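Long-range contact in phosphatidylinositol 4,5-bisphosphate-binding protein SLM1 (Saccharomyces cerevisiae, PDB 4A6F), which binds phosphatidylinositol 4,5-bisphosphate at the cell membrane and, together with SLM2, acts as an effector of TORC2 and calcineurin signalling: residues Ser76-Val81 against Phe98-Tyr103. Numbering follows the deposited sequence.
Sequences SDAKFV and FKADSY. With SEP (phosphoserine), chain E.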
ATOM      1  N   SER A  76     -24.983   0.084 -21.438  1.00 49.22           N
ATOM      2  CA  SER A  76     -23.738  -0.354 -20.812  1.00 32.36           C
ATOM      3  C   SER A  76     -23.977  -1.252 -19.603  1.00 26.73           C
ATOM      4  O   SER A  76     -24.829  -0.963 -18.765  1.00 36.74           O
ATOM      5  CB  SER A  76     -22.880   0.847 -20.401  1.00 34.77           C
ATOM      6  OG  SER A  76     -21.823   0.443 -19.544  1.00 27.42           O
ATOM      7  N   ASP A  77     -23.216  -2.345 -19.530  1.00 25.72           N
ATOM      8  CA  ASP A  77     -23.173  -3.205 -18.355  1.00 27.11           C
ATOM      9  C   ASP A  77     -21.797  -3.084 -17.702  1.00 28.14           C
ATOM     10  O   ASP A  77     -21.265  -4.053 -17.161  1.00 27.69           O
ATOM     11  CB  ASP A  77     -23.424  -4.669 -18.748  1.00 31.16           C
ATOM     12  CG  ASP A  77     -22.384  -5.194 -19.726  1.00 31.76           C
ATOM     13  OD1 ASP A  77     -21.689  -4.373 -20.360  1.00 30.93           O
ATOM     14  OD2 ASP A  77     -22.262  -6.429 -19.865  1.00 40.92           O
ATOM     15  N   ALA A  78     -21.217  -1.884 -17.761  1.00 22.38           N
ATOM     16  CA  ALA A  78     -19.852  -1.676 -17.307  1.00 23.09           C
ATOM     17  C   ALA A  78     -19.767  -0.580 -16.240  1.00 16.59           C
ATOM     18  O   ALA A  78     -18.757   0.126 -16.149  1.00 17.94           O
ATOM     19  CB  ALA A  78     -18.952  -1.323 -18.488  1.00 23.18           C
ATOM     20  N   LYS A  79     -20.813  -0.448 -15.428  1.00 17.08           N
ATOM     21  CA  LYS A  79     -20.873   0.623 -14.433  1.00 17.98           C
ATOM     22  C   LYS A  79     -20.739   0.108 -13.006  1.00 17.72           C
ATOM     23  O   LYS A  79     -21.088  -1.033 -12.695  1.00 18.74           O
ATOM     24  CB  LYS A  79     -22.204   1.364 -14.517  1.00 17.43           C
ATOM     25  CG  LYS A  79     -22.477   2.106 -15.792  1.00 19.69           C
ATOM     26  CD  LYS A  79     -23.894   2.669 -15.685  1.00 24.57           C
ATOM     27  CE  LYS A  79     -24.358   3.367 -16.931  1.00 37.56           C
ATOM     28  NZ  LYS A  79     -25.825   3.642 -16.803  1.00 35.75           N
ATOM     29  N   PHE A  80     -20.257   0.979 -12.130  1.00 16.81           N
ATOM     30  CA  PHE A  80     -20.242   0.686 -10.700  1.00 18.06           C
ATOM     31  C   PHE A  80     -20.421   1.973  -9.910  1.00 16.38           C
ATOM     32  O   PHE A  80     -20.191   3.073 -10.428  1.00 17.97           O
ATOM     33  CB  PHE A  80     -18.973  -0.075 -10.272  1.00 15.88           C
ATOM     34  CG  PHE A  80     -17.698   0.737 -10.344  1.00 15.64           C
ATOM     35  CD1 PHE A  80     -16.937   0.765 -11.507  1.00 17.31           C
ATOM     36  CD2 PHE A  80     -17.233   1.429  -9.234  1.00 17.75           C
ATOM     37  CE1 PHE A  80     -15.749   1.492 -11.575  1.00 15.75           C
ATOM     38  CE2 PHE A  80     -16.050   2.156  -9.296  1.00 18.85           C
ATOM     39  CZ  PHE A  80     -15.308   2.189 -10.470  1.00 20.26           C
ATOM     40  N   VAL A  81     -20.863   1.825  -8.669  1.00 17.74           N
ATOM     41  CA  VAL A  81     -21.083   2.957  -7.774  1.00 15.86           C
ATOM     42  C   VAL A  81     -20.035   2.993  -6.678  1.00 15.72           C
ATOM     43  O   VAL A  81     -19.753   1.973  -6.022  1.00 18.15           O
ATOM     44  CB  VAL A  81     -22.479   2.900  -7.106  1.00 20.49           C
ATOM     45  CG1 VAL A  81     -22.682   4.107  -6.217  1.00 20.60           C
ATOM     46  CG2 VAL A  81     -23.577   2.828  -8.157  1.00 19.57           C
ATOM     47  N   PHE A  98     -19.357   5.322 -12.052  1.00 15.28           N
ATOM     48  CA  PHE A  98     -18.269   5.178 -13.004  1.00 15.95           C
ATOM     49  C   PHE A  98     -18.662   4.197 -14.099  1.00 17.41           C
ATOM     50  O   PHE A  98     -19.458   3.283 -13.875  1.00 18.87           O
ATOM     51  CB  PHE A  98     -17.013   4.661 -12.308  1.00 13.09           C
ATOM     52  CG  PHE A  98     -16.357   5.666 -11.425  1.00 13.95           C
ATOM     53  CD1 PHE A  98     -16.737   5.798 -10.110  1.00 17.25           C
ATOM     54  CD2 PHE A  98     -15.366   6.508 -11.923  1.00 17.67           C
ATOM     55  CE1 PHE A  98     -16.139   6.736  -9.282  1.00 16.42           C
ATOM     56  CE2 PHE A  98     -14.761   7.443 -11.104  1.00 16.12           C
ATOM     57  CZ  PHE A  98     -15.147   7.560  -9.782  1.00 17.38           C
ATOM     58  N   LYS A  99     -18.090   4.392 -15.277  1.00 13.86           N
ATOM     59  CA  LYS A  99     -18.311   3.502 -16.408  1.00 15.36           C
ATOM     60  C   LYS A  99     -16.979   3.110 -17.037  1.00 17.74           C
ATOM     61  O   LYS A  99     -16.187   3.971 -17.432  1.00 17.21           O
ATOM     62  CB  LYS A  99     -19.199   4.190 -17.447  1.00 16.44           C
ATOM     63  CG  LYS A  99     -19.556   3.302 -18.624  1.00 18.17           C
ATOM     64  CD  LYS A  99     -20.767   3.840 -19.372  1.00 26.50           C
ATOM     65  CE  LYS A  99     -20.470   5.124 -20.107  1.00 34.52           C
ATOM     66  NZ  LYS A  99     -21.695   5.583 -20.840  1.00 39.09           N
ATOM     67  N   ALA A 100     -16.745   1.807 -17.140  1.00 16.49           N
ATOM     68  CA  ALA A 100     -15.513   1.289 -17.700  1.00 15.62           C
ATOM     69  C   ALA A 100     -15.803   0.882 -19.141  1.00 19.14           C
ATOM     70  O   ALA A 100     -16.933   1.037 -19.609  1.00 23.23           O
ATOM     71  CB  ALA A 100     -15.013   0.095 -16.886  1.00 15.74           C
ATOM     72  N   ASP A 101     -14.784   0.378 -19.837  1.00 21.41           N
ATOM     73  CA  ASP A 101     -14.908  -0.024 -21.244  1.00 25.41           C
ATOM     74  C   ASP A 101     -15.722  -1.306 -21.451  1.00 23.79           C
ATOM     75  O   ASP A 101     -16.295  -1.528 -22.526  1.00 26.33           O
ATOM     76  CB  ASP A 101     -13.518  -0.213 -21.859  1.00 36.93           C
ATOM     77  CG  ASP A 101     -12.637   1.014 -21.701  1.00 61.14           C
ATOM     78  OD1 ASP A 101     -13.162   2.078 -21.310  1.00 71.53           O
ATOM     79  OD2 ASP A 101     -11.416   0.915 -21.963  1.00 68.68           O
ATOM     80  N   SER A 102     -15.750  -2.162 -20.436  1.00 20.53           N
ATOM     81  CA  SER A 102     -16.467  -3.427 -20.519  1.00 29.60           C
ATOM     82  C   SER A 102     -16.845  -3.923 -19.125  1.00 25.21           C
ATOM     83  O   SER A 102     -16.347  -3.400 -18.130  1.00 20.75           O
ATOM     84  CB  SER A 102     -15.594  -4.472 -21.219  1.00 32.01           C
ATOM     85  OG  SER A 102     -14.375  -4.667 -20.517  1.00 27.84           O
ATOM     86  N   TYR A 103     -17.721  -4.927 -19.057  1.00 23.92           N
ATOM     87  CA  TYR A 103     -18.059  -5.562 -17.782  1.00 19.55           C
ATOM     88  C   TYR A 103     -16.803  -6.097 -17.103  1.00 24.87           C
ATOM     89  O   TYR A 103     -16.625  -5.949 -15.890  1.00 22.96           O
ATOM     90  CB  TYR A 103     -19.077  -6.696 -17.977  1.00 22.69           C
ATOM     91  CG  TYR A 103     -19.409  -7.448 -16.700  1.00 23.40           C
ATOM     92  CD1 TYR A 103     -20.397  -6.990 -15.837  1.00 28.66           C
ATOM     93  CD2 TYR A 103     -18.745  -8.631 -16.368  1.00 28.71           C
ATOM     94  CE1 TYR A 103     -20.706  -7.675 -14.667  1.00 30.77           C
ATOM     95  CE2 TYR A 103     -19.051  -9.327 -15.200  1.00 29.98           C
ATOM     96  CZ  TYR A 103     -20.030  -8.839 -14.355  1.00 31.85           C
ATOM     97  OH  TYR A 103     -20.338  -9.509 -13.197  1.00 37.01           O
TER
HETATM   98  N   SEP E1585     -27.680   6.336 -18.926  1.00 90.31           N
HETATM   99  CA  SEP E1585     -26.550   6.587 -17.906  1.00 86.37           C
HETATM  100  CB  SEP E1585     -25.409   7.399 -18.498  1.00 84.54           C
HETATM  101  OG  SEP E1585     -24.619   6.549 -19.283  1.00 85.00           O
HETATM  102  C   SEP E1585     -26.926   7.126 -16.576  1.00 84.65           C
HETATM  103  O   SEP E1585     -28.089   7.017 -16.112  1.00 84.04           O
HETATM  104  OXT SEP E1585     -25.910   7.686 -15.722  1.00  0.00           O
HETATM  105  P   SEP E1585     -25.369   5.606 -20.222  1.00 85.95           P
HETATM  106  O1P SEP E1585     -26.477   4.694 -19.587  1.00 85.51           O
HETATM  107  O2P SEP E1585     -26.069   6.389 -21.317  1.00 85.27           O
HETATM  108  O3P SEP E1585     -24.450   4.763 -20.604  1.00 84.76           O
HETATM  109  O   HOH W   1     -19.437   0.717 -21.491  1.00 47.29           O
HETATM  110  O   HOH W   2     -19.223  -5.288 -21.532  1.00 33.68           O
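The Phe-80 ring receives CB of Phe-98 over one face, a CH-pi contact 3.8 Å from the ring centroid. The Phe-98 ring lies nearly parallel to it, planes 13° apart, but is slid so far that the two barely overlap. Phe-80 CG sits between its own backbone N and carbonyl carbon (chi1 69°), which turns the ring, on the face it shares with Phe-98, against helix 103-115, where Met-106 and Phe-110 touch it. At the edge of the Tyr-103 ring, near its plane, the buried Asp-77 O lies 3.3 Å from CD1. A water joins Asp-77 OD1 to Tyr-103 N, while OD2 is hydrogen-bonded to Asn-66 N.

Phe-80 and Phe-98 form the hydrogen-bonded pair, and a straight bond of 2.8 Å from Ala-100 N to Ala-78 O continues the pairing. Lys-79 and Lys-99, the adjacent non-hydrogen-bonded pair, leave by the other face. Extended Lys-79 donates a hydrogen bond from NZ to phosphoserine O1P at 3.0 Å; Lys-99, bent at chi3 (69°) where CG and CD lie alongside Ser-76 OG, donates from NZ to O3P at 2.9 Å. The phosphate probably offsets their like charges. This is the open end of antiparallel hairpin 79-84/95-99, leading into the C-terminal helix of a PH domain, with a lysine pair binding a phosphate.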